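SusD superfamily protein (Bacteroides thetaiotaomicron, PDB 3MCX) is of unknown function but, as an outer-membrane member of the SusD family, probably helps to capture glycans at the cell surface for uptake. Local coordinates at residues P70-N75 with W437-L442; I431-S436 with S445-I450; N185-L190 with A203-L208. All blocks are in the same frame, centred on the assembly; numbering follows the deposited sequence. Where two conformers were deposited one is given.

How the contacts relate
The three contacts illustrate how chemistry follows location in a protein whose regular structure is mostly helical. Contacts 1 and 2 are neighbours, centres about 8 Å apart, and touch: Arg433 of contact 2 probably hydrogen-bonds the Tyr72 carbonyl of contact 1. Contact 1 reaches the start of helix 441-444, while contact 2 pairs the strands before and after it. Contact 1 is buried and depends on polar side-chain ends set among leucines. Contact 2 is partly buried, a backbone ladder with Glu432 and Lys449 on its exposed face, its isoleucines buried, and Arg433 buried just beyond. Contact 3, centred about 37 Å away across the chain's centre, is also buried, but purely by van der Waals packing.

Contact 1 of 3, residues P70-N75 with W437-L442; sequences PYYEYN and WHLETL
Tyr72 extends its ring from the end of helix 69-72 into the turn of residues 438-442, and its path shows how one side chain can serve both apolar and polar partners. From CB, CG lies anti to the backbone N (chi1 170°), which carries the ring across to the other segment. Over one face, offset toward the rim on the side of CD2 and CE2, sits the methyl CD2 of Leu442, 4.0 Å from the centroid of the Tyr72 ring, in a CH-pi contact. CE2 also touches Leu439, lying 3.8 Å from its CG. On the side of CE1 the ring runs beside the imidazole of His438; the two rings meet rim to rim, neither covering the other. CZ has Leu442 CD1 as a neighbour. At the tip, two hydrogen bonds grip the phenolic oxygen: Tyr72 OH lies 2.7 Å from His438 ND1 near the imidazole plane, and Leu439 N donates to Tyr72 OH across 3.1 Å, nearly straight at 164°. Both imidazole nitrogens are engaged, since His438 NE2 bonds Asp296 OD1, so the ring's rotation is probably well defined.

Glu73 makes the second polar link. Thr441 OG1 donates to Glu73 OE2 at 2.7 Å, coming from above the carboxylate plane, and the same oxygen is hydrogen-bonded to Thr61 OG1, its stronger partner. The other oxygen, Glu73 OE1, accepts from Asn75 ND2 at 3.0 Å on its anti side, which helps to fix the carboxylate's rotation. Between the polar ends, Leu442 CD2 packs 3.9 Å from Glu73 CA.

Helix 69-72 closes in a Schellman motif, with Tyr74 at positive phi. The contact thus joins this helix end to the start of helix 441-444, with Gln57 of strand 56-57 packing against Tyr72, His438 and Leu439.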
loop_
_atom_site.group_PDB
_atom_site.type_symbol
_atom_site.label_atom_id
_atom_site.label_comp_id
_atom_site.label_asym_id
_atom_site.label_seq_id
_atom_site.Cartn_x
_atom_site.Cartn_y
_atom_site.Cartn_z
ATOM N N PRO A 70 -2.256 -17.926 -0.458
ATOM C CA PRO A 70 -0.843 -18.214 -0.702
ATOM C C PRO A 70 0.107 -17.152 -0.169
ATOM O O PRO A 70 1.249 -17.481 0.176
ATOM C CB PRO A 70 -0.776 -18.293 -2.231
ATOM C CG PRO A 70 -2.194 -18.706 -2.657
ATOM C CD PRO A 70 -3.037 -17.910 -1.719
ATOM N N TYR A 71 -0.318 -15.886 -0.140
ATOM C CA TYR A 71 0.440 -14.830 0.524
ATOM C C TYR A 71 0.446 -15.028 2.049
ATOM O O TYR A 71 1.500 -15.046 2.708
ATOM C CB TYR A 71 -0.146 -13.483 0.222
ATOM C CG TYR A 71 -0.047 -12.993 -1.206
ATOM C CD1 TYR A 71 1.041 -13.238 -2.014
ATOM C CD2 TYR A 71 -1.022 -12.165 -1.706
ATOM C CE1 TYR A 71 1.124 -12.692 -3.309
ATOM C CE2 TYR A 71 -0.951 -11.611 -3.006
ATOM C CZ TYR A 71 0.117 -11.865 -3.783
ATOM O OH TYR A 71 0.143 -11.328 -5.037
ATOM N N TYR A 72 -0.741 -15.140 2.602
ATOM C CA TYR A 72 -0.931 -15.280 4.056
ATOM C C TYR A 72 -0.156 -16.448 4.631
ATOM O O TYR A 72 0.391 -16.347 5.738
ATOM C CB TYR A 72 -2.426 -15.432 4.296
ATOM C CG TYR A 72 -2.865 -15.836 5.689
ATOM C CD1 TYR A 72 -2.721 -14.979 6.776
ATOM C CD2 TYR A 72 -3.445 -17.056 5.903
ATOM C CE1 TYR A 72 -3.156 -15.368 8.032
ATOM C CE2 TYR A 72 -3.907 -17.437 7.148
ATOM C CZ TYR A 72 -3.758 -16.595 8.204
ATOM O OH TYR A 72 -4.228 -16.981 9.446
ATOM N N GLU A 73 -0.130 -17.573 3.916
ATOM C CA GLU A 73 0.535 -18.804 4.336
ATOM C C GLU A 73 2.027 -18.853 3.967
ATOM O O GLU A 73 2.698 -19.832 4.278
ATOM C CB GLU A 73 -0.173 -20.009 3.702
ATOM C CG GLU A 73 -1.611 -20.140 4.194
ATOM C CD GLU A 73 -2.460 -21.095 3.380
ATOM O OE1 GLU A 73 -1.981 -21.727 2.419
ATOM O OE2 GLU A 73 -3.676 -21.203 3.734
ATOM N N TYR A 74 2.528 -17.830 3.266
ATOM C CA TYR A 74 3.956 -17.802 2.873
ATOM C C TYR A 74 4.367 -19.042 2.116
ATOM O O TYR A 74 5.467 -19.574 2.259
ATOM C CB TYR A 74 4.841 -17.548 4.109
ATOM C CG TYR A 74 4.828 -16.098 4.576
ATOM C CD1 TYR A 74 3.772 -15.574 5.307
ATOM C CD2 TYR A 74 5.919 -15.287 4.340
ATOM C CE1 TYR A 74 3.775 -14.257 5.717
ATOM C CE2 TYR A 74 5.937 -13.994 4.760
ATOM C CZ TYR A 74 4.867 -13.468 5.465
ATOM O OH TYR A 74 4.881 -12.148 5.878
ATOM N N ASN A 75 3.489 -19.514 1.237
ATOM C CA ASN A 75 3.777 -20.697 0.444
ATOM C C ASN A 75 3.588 -20.503 -1.079
ATOM O O ASN A 75 3.728 -21.454 -1.843
ATOM C CB ASN A 75 3.003 -21.914 0.952
ATOM C CG ASN A 75 1.515 -21.742 0.877
ATOM O OD1 ASN A 75 1.033 -20.901 0.129
ATOM N ND2 ASN A 75 0.782 -22.507 1.679
ATOM N N TRP A 437 -8.132 -17.698 15.842
ATOM C CA TRP A 437 -8.738 -18.122 14.587
ATOM C C TRP A 437 -7.865 -18.003 13.363
ATOM O O TRP A 437 -8.347 -18.163 12.252
ATOM C CB TRP A 437 -10.127 -17.521 14.368
ATOM C CG TRP A 437 -10.257 -15.999 14.404
ATOM C CD1 TRP A 437 -10.103 -15.141 13.379
ATOM C CD2 TRP A 437 -10.650 -15.202 15.537
ATOM N NE1 TRP A 437 -10.349 -13.854 13.784
ATOM C CE2 TRP A 437 -10.666 -13.861 15.111
ATOM C CE3 TRP A 437 -10.993 -15.497 16.866
ATOM C CZ2 TRP A 437 -11.040 -12.817 15.953
ATOM C CZ3 TRP A 437 -11.347 -14.454 17.714
ATOM C CH2 TRP A 437 -11.366 -13.133 17.254
ATOM N N HIS A 438 -6.563 -17.783 13.531
ATOM C CA HIS A 438 -5.680 -17.975 12.413
ATOM C C HIS A 438 -5.851 -19.377 11.877
ATOM O O HIS A 438 -6.147 -20.349 12.606
ATOM C CB HIS A 438 -4.240 -17.698 12.817
ATOM C CG HIS A 438 -3.909 -16.239 12.823
ATOM N ND1 HIS A 438 -3.738 -15.502 11.664
ATOM C CD2 HIS A 438 -3.724 -15.374 13.854
ATOM C CE1 HIS A 438 -3.478 -14.240 11.980
ATOM N NE2 HIS A 438 -3.441 -14.144 13.309
ATOM N N LEU A 439 -5.617 -19.497 10.574
ATOM C CA LEU A 439 -5.885 -20.768 9.933
ATOM C C LEU A 439 -4.875 -21.836 10.324
ATOM O O LEU A 439 -3.694 -21.539 10.520
ATOM C CB LEU A 439 -5.893 -20.636 8.423
ATOM C CG LEU A 439 -6.900 -19.650 7.899
ATOM C CD1 LEU A 439 -6.991 -19.731 6.330
ATOM C CD2 LEU A 439 -8.269 -19.778 8.548
ATOM N N GLU A 440 -5.314 -23.087 10.343
ATOM C CA GLU A 440 -4.434 -24.196 10.674
ATOM C C GLU A 440 -3.339 -24.392 9.629
ATOM O O GLU A 440 -2.303 -24.983 9.900
ATOM C CB GLU A 440 -5.213 -25.497 10.884
ATOM C CG GLU A 440 -6.120 -25.497 12.130
ATOM C CD GLU A 440 -5.384 -25.190 13.424
ATOM O OE1 GLU A 440 -4.313 -25.796 13.633
ATOM O OE2 GLU A 440 -5.899 -24.354 14.223
ATOM N N THR A 441 -3.566 -23.929 8.415
ATOM C CA THR A 441 -2.533 -24.024 7.390
ATOM C C THR A 441 -1.225 -23.317 7.761
ATOM O O THR A 441 -0.171 -23.664 7.212
ATOM C CB THR A 441 -3.029 -23.425 6.053
ATOM O OG1 THR A 441 -3.600 -22.131 6.293
ATOM C CG2 THR A 441 -4.046 -24.360 5.379
ATOM N N LEU A 442 -1.252 -22.337 8.671
ATOM C CA LEU A 442 0.010 -21.684 9.089
ATOM C C LEU A 442 0.947 -22.674 9.792
ATOM O O LEU A 442 2.166 -22.493 9.768
ATOM C CB LEU A 442 -0.240 -20.522 10.034
ATOM C CG LEU A 442 -1.112 -19.376 9.533
ATOM C CD1 LEU A 442 -1.064 -18.175 10.475
ATOM C CD2 LEU A 442 -0.674 -18.931 8.085
#

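Contact 2 of 3, residues I431-S436 with S445-I450; sequences IERKGS and SNAQKI
Arg433, just past a short antiparallel ladder, packs its side chain against Ile450 within it. Ile431 and Ile450 form the ladder's hydrogen-bonded pair: Ile431 N donates to Ile450 O at 2.9 Å, and Ile450 N returns a bond to Ile431 O at 2.8 Å. Their side chains share the buried face, Ile431 CG2 lying 4.2 Å from Ile450 CD1. On the other face Glu432 and Lys449, a non-hydrogen-bonded pair, run side by side.

Past the strand, Arg433 N bonds Gln448 O at 2.9 Å. The arginine chain bends at chi2 (81°), bringing its guanidinium to the carbonyl of Ala447: NH1 donates to Ala447 O at 2.9 Å, while Ile450 CD1 lies over one guanidinium face, 3.7 Å from Arg433 NE. NH1 also bonds Tyr72 O, and NE bonds Ala53 O, so the group ties three chain regions together through carbonyls. A leucine here, lacking the guanidinium, would probably leave the carbonyls of Ala447, Tyr72 and Ala53 without this donor and the Ile450 methyl without its flat partner.

The two strands are joined through helix 441-444, whose Leu442 packs on Arg433 and Ala447, while Ile431 rests on Phe421 and Tyr424 of helix 420-426.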
loop_
_atom_site.group_PDB
_atom_site.type_symbol
_atom_site.label_atom_id
_atom_site.label_comp_id
_atom_site.label_asym_id
_atom_site.label_seq_id
_atom_site.Cartn_x
_atom_site.Cartn_y
_atom_site.Cartn_z
ATOM N N ILE A 431 7.018 -11.252 12.820
ATOM C CA ILE A 431 5.554 -11.217 12.656
ATOM C C ILE A 431 5.026 -12.503 13.246
ATOM O O ILE A 431 5.422 -13.579 12.799
ATOM C CB ILE A 431 5.218 -11.156 11.185
ATOM C CG1 ILE A 431 5.641 -9.811 10.601
ATOM C CG2 ILE A 431 3.703 -11.380 11.006
ATOM C CD1 ILE A 431 5.785 -9.870 9.091
ATOM N N GLU A 432 4.181 -12.424 14.283
ATOM C CA GLU A 432 3.628 -13.625 14.924
ATOM C C GLU A 432 2.107 -13.590 14.798
ATOM O O GLU A 432 1.457 -12.620 15.195
ATOM C CB GLU A 432 4.023 -13.739 16.407
ATOM C CG GLU A 432 5.509 -14.052 16.655
ATOM C CD GLU A 432 5.831 -14.248 18.136
ATOM O OE1 GLU A 432 5.773 -13.266 18.917
ATOM O OE2 GLU A 432 6.075 -15.402 18.522
ATOM N N ARG A 433 1.555 -14.652 14.236
ATOM C CA ARG A 433 0.112 -14.833 14.120
ATOM C C ARG A 433 -0.340 -15.654 15.331
ATOM O O ARG A 433 -0.268 -16.881 15.310
ATOM C CB ARG A 433 -0.187 -15.563 12.811
ATOM C CG ARG A 433 -0.042 -14.761 11.564
ATOM C CD ARG A 433 1.411 -14.604 11.006
ATOM N NE ARG A 433 1.264 -13.965 9.722
ATOM C CZ ARG A 433 0.980 -14.582 8.579
ATOM N NH1 ARG A 433 1.131 -15.890 8.434
ATOM N NH2 ARG A 433 0.622 -13.853 7.560
ATOM N N LYS A 434 -0.788 -14.972 16.391
ATOM C CA LYS A 434 -1.074 -15.611 17.669
ATOM C C LYS A 434 -2.562 -15.840 17.943
ATOM O O LYS A 434 -2.921 -16.695 18.746
ATOM C CB LYS A 434 -0.499 -14.806 18.844
ATOM C CG LYS A 434 1.036 -14.805 18.889
ATOM C CD LYS A 434 1.505 -14.443 20.282
ATOM C CE LYS A 434 2.755 -13.599 20.262
ATOM N NZ LYS A 434 2.971 -12.892 21.610
ATOM N N GLY A 435 -3.390 -15.093 17.227
ATOM C CA GLY A 435 -4.822 -15.127 17.428
ATOM C C GLY A 435 -5.438 -16.487 17.199
ATOM O O GLY A 435 -4.996 -17.248 16.337
ATOM N N SER A 436 -6.491 -16.792 17.949
ATOM C CA SER A 436 -7.043 -18.141 18.005
ATOM C C SER A 436 -7.777 -18.608 16.747
ATOM O O SER A 436 -8.044 -19.819 16.641
ATOM C CB SER A 436 -7.955 -18.318 19.229
ATOM O OG SER A 436 -9.129 -17.570 19.081
ATOM N N SER A 445 2.502 -24.811 6.910
ATOM C CA SER A 445 3.343 -23.946 6.065
ATOM C C SER A 445 4.434 -23.206 6.847
ATOM O O SER A 445 5.152 -22.380 6.295
ATOM C CB SER A 445 2.480 -22.938 5.299
ATOM O OG SER A 445 1.583 -23.583 4.409
ATOM N N ASN A 446 4.540 -23.475 8.142
ATOM C CA ASN A 446 5.564 -22.808 8.976
ATOM C C ASN A 446 5.479 -21.295 8.880
ATOM O O ASN A 446 6.464 -20.589 8.663
ATOM C CB ASN A 446 6.980 -23.327 8.662
ATOM C CG ASN A 446 8.046 -22.702 9.568
ATOM O OD1 ASN A 446 7.796 -22.417 10.753
ATOM N ND2 ASN A 446 9.241 -22.453 8.999
ATOM N N ALA A 447 4.277 -20.770 9.043
ATOM C CA ALA A 447 4.056 -19.353 8.913
ATOM C C ALA A 447 3.306 -18.779 10.106
ATOM O O ALA A 447 2.640 -17.745 10.002
ATOM C CB ALA A 447 3.315 -19.020 7.562
ATOM N N GLN A 448 3.468 -19.398 11.264
ATOM C CA GLN A 448 2.975 -18.788 12.501
ATOM C C GLN A 448 3.901 -17.630 12.947
ATOM O O GLN A 448 3.465 -16.684 13.595
ATOM C CB GLN A 448 2.857 -19.822 13.606
ATOM C CG GLN A 448 1.771 -20.858 13.332
ATOM C CD GLN A 448 1.597 -21.780 14.506
ATOM O OE1 GLN A 448 2.405 -22.689 14.718
ATOM N NE2 GLN A 448 0.569 -21.540 15.298
ATOM N N LYS A 449 5.183 -17.754 12.627
ATOM C CA LYS A 449 6.190 -16.718 12.930
ATOM C C LYS A 449 7.012 -16.503 11.681
ATOM O O LYS A 449 7.520 -17.477 11.105
ATOM C CB LYS A 449 7.113 -17.113 14.096
ATOM C CG LYS A 449 8.163 -15.978 14.413
ATOM C CD LYS A 449 9.206 -16.320 15.431
ATOM C CE LYS A 449 10.268 -17.281 14.870
ATOM N NZ LYS A 449 11.583 -17.288 15.552
ATOM N N ILE A 450 7.169 -15.251 11.301
ATOM C CA ILE A 450 8.038 -14.884 10.148
ATOM C C ILE A 450 9.026 -13.826 10.628
ATOM O O ILE A 450 8.626 -12.715 10.930
ATOM C CB ILE A 450 7.257 -14.385 8.932
ATOM C CG1 ILE A 450 6.135 -15.371 8.565
ATOM C CG2 ILE A 450 8.160 -14.185 7.720
ATOM C CD1 ILE A 450 4.804 -14.942 9.175
HETATM O O HOH W 1 4.521 -17.674 16.699
HETATM O O HOH W 2 -1.331 -19.317 14.534
#

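Contact 3 of 3, residues N185-L190 with A203-L208; sequences NALSGL and AAQALL
This is an apolar contact between consecutive helical elements, in which Leu187 and Leu190, in the region where helix 172-186 runs out, pack on the first turns of helix 201-214. Ala204 is the point on which both leucines converge. Leu187 CD2 lies 3.6 Å from Ala204 CB, and Leu190 CD1 comes within 3.4 Å of the same methyl, a separation tighter than usual for two carbons. The short side chain of Ala204 lets the helix backbone come near the two leucines; the closest alpha carbons, Leu187 CA and Ala204 CA, are 7.0 Å apart.

Both branches of Leu187 are used. While CD2 faces Ala204, CD1 lies 3.9 Å from Gln205 OE1 and, more loosely, 4.4 Å from Leu208 CD1. Packing of successive helices in this manner is in keeping with the SusD family, which belongs to the TPR clan of helical-pair folds.

Gln205 crosses Leu187 at about a right angle. Its chain bends at chi2 (-75°), bringing its CG and amide across the branches of Leu187, and Gln205 NE2 is held by Asp227 of helix 218-231. Leu190 also packs against Ser123 and Glu124 of helix 115-140. Leu208 touches Met183 and Ser184 of helix 172-186, and its side chain lies about 11 Å from that of Glu177, a residue seen to bind zinc in a crystal structure of this protein, though no zinc is bound to it in this model.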
loop_
_atom_site.group_PDB
_atom_site.type_symbol
_atom_site.label_atom_id
_atom_site.label_comp_id
_atom_site.label_asym_id
_atom_site.label_seq_id
_atom_site.Cartn_x
_atom_site.Cartn_y
_atom_site.Cartn_z
ATOM N N ASN A 185 12.623 14.103 -9.092
ATOM C CA ASN A 185 12.729 14.834 -10.360
ATOM C C ASN A 185 11.353 15.301 -10.853
ATOM O O ASN A 185 11.275 16.301 -11.575
ATOM C CB ASN A 185 13.429 14.000 -11.433
ATOM C CG ASN A 185 14.921 13.833 -11.174
ATOM O OD1 ASN A 185 15.548 14.721 -10.617
ATOM N ND2 ASN A 185 15.501 12.717 -11.634
ATOM N N ALA A 186 10.303 14.603 -10.443
ATOM C CA ALA A 186 8.926 14.977 -10.768
ATOM C C ALA A 186 8.434 16.225 -10.043
ATOM O O ALA A 186 7.611 16.955 -10.564
ATOM C CB ALA A 186 7.984 13.819 -10.437
ATOM N N LEU A 187 8.928 16.495 -8.841
ATOM C CA LEU A 187 8.224 17.425 -7.938
ATOM C C LEU A 187 7.927 18.811 -8.517
ATOM O O LEU A 187 6.807 19.321 -8.374
ATOM C CB LEU A 187 8.997 17.591 -6.613
ATOM C CG LEU A 187 9.176 16.377 -5.725
ATOM C CD1 LEU A 187 10.090 16.771 -4.582
ATOM C CD2 LEU A 187 7.819 15.872 -5.212
ATOM N N SER A 188 8.906 19.413 -9.162
ATOM C CA SER A 188 8.729 20.798 -9.620
ATOM C C SER A 188 7.688 20.951 -10.744
ATOM O O SER A 188 7.158 22.042 -10.965
ATOM C CB SER A 188 10.067 21.420 -10.012
ATOM O OG SER A 188 10.619 20.757 -11.125
ATOM N N GLY A 189 7.395 19.870 -11.453
ATOM C CA GLY A 189 6.382 19.886 -12.496
ATOM C C GLY A 189 4.971 19.547 -12.068
ATOM O O GLY A 189 4.054 19.744 -12.854
ATOM N N LEU A 190 4.788 19.037 -10.850
ATOM C CA LEU A 190 3.463 18.593 -10.365
ATOM C C LEU A 190 2.619 19.783 -9.906
ATOM O O LEU A 190 3.144 20.836 -9.511
ATOM C CB LEU A 190 3.641 17.636 -9.198
ATOM C CG LEU A 190 4.385 16.324 -9.486
ATOM C CD1 LEU A 190 4.695 15.572 -8.201
ATOM C CD2 LEU A 190 3.556 15.446 -10.376
ATOM N N ALA A 203 1.028 14.590 -2.765
ATOM C CA ALA A 203 1.021 13.139 -2.874
ATOM C C ALA A 203 2.443 12.599 -3.065
ATOM O O ALA A 203 2.830 11.587 -2.484
ATOM C CB ALA A 203 0.153 12.695 -4.058
ATOM N N ALA A 204 3.191 13.235 -3.953
ATOM C CA ALA A 204 4.545 12.785 -4.235
ATOM C C ALA A 204 5.487 12.900 -3.021
ATOM O O ALA A 204 6.263 11.986 -2.746
ATOM C CB ALA A 204 5.140 13.523 -5.474
ATOM N N GLN A 205 5.402 13.990 -2.276
ATOM C CA GLN A 205 6.201 14.103 -1.058
ATOM C C GLN A 205 5.734 13.087 -0.020
ATOM O O GLN A 205 6.572 12.517 0.673
ATOM C CB GLN A 205 6.143 15.531 -0.489
ATOM C CG GLN A 205 7.058 16.523 -1.169
ATOM C CD GLN A 205 8.521 16.312 -0.758
ATOM O OE1 GLN A 205 9.128 15.304 -1.096
ATOM N NE2 GLN A 205 9.065 17.248 -0.003
ATOM N N ALA A 206 4.428 12.849 0.080
ATOM C CA ALA A 206 3.888 11.832 0.989
ATOM C C ALA A 206 4.452 10.463 0.622
ATOM O O ALA A 206 4.942 9.724 1.483
ATOM C CB ALA A 206 2.342 11.812 0.929
ATOM N N LEU A 207 4.425 10.129 -0.664
ATOM C CA LEU A 207 4.971 8.839 -1.095
ATOM C C LEU A 207 6.480 8.761 -0.843
ATOM O O LEU A 207 6.995 7.711 -0.407
ATOM C CB LEU A 207 4.693 8.588 -2.578
ATOM C CG LEU A 207 3.221 8.351 -2.912
ATOM C CD1 LEU A 207 3.035 8.454 -4.451
ATOM C CD2 LEU A 207 2.715 7.000 -2.298
ATOM N N LEU A 208 7.200 9.856 -1.075
ATOM C CA LEU A 208 8.615 9.878 -0.736
ATOM C C LEU A 208 8.849 9.630 0.757
ATOM O O LEU A 208 9.818 8.967 1.121
ATOM C CB LEU A 208 9.272 11.187 -1.189
ATOM C CG LEU A 208 9.756 11.198 -2.649
ATOM C CD1 LEU A 208 9.997 12.674 -3.112
ATOM C CD2 LEU A 208 11.031 10.357 -2.791
#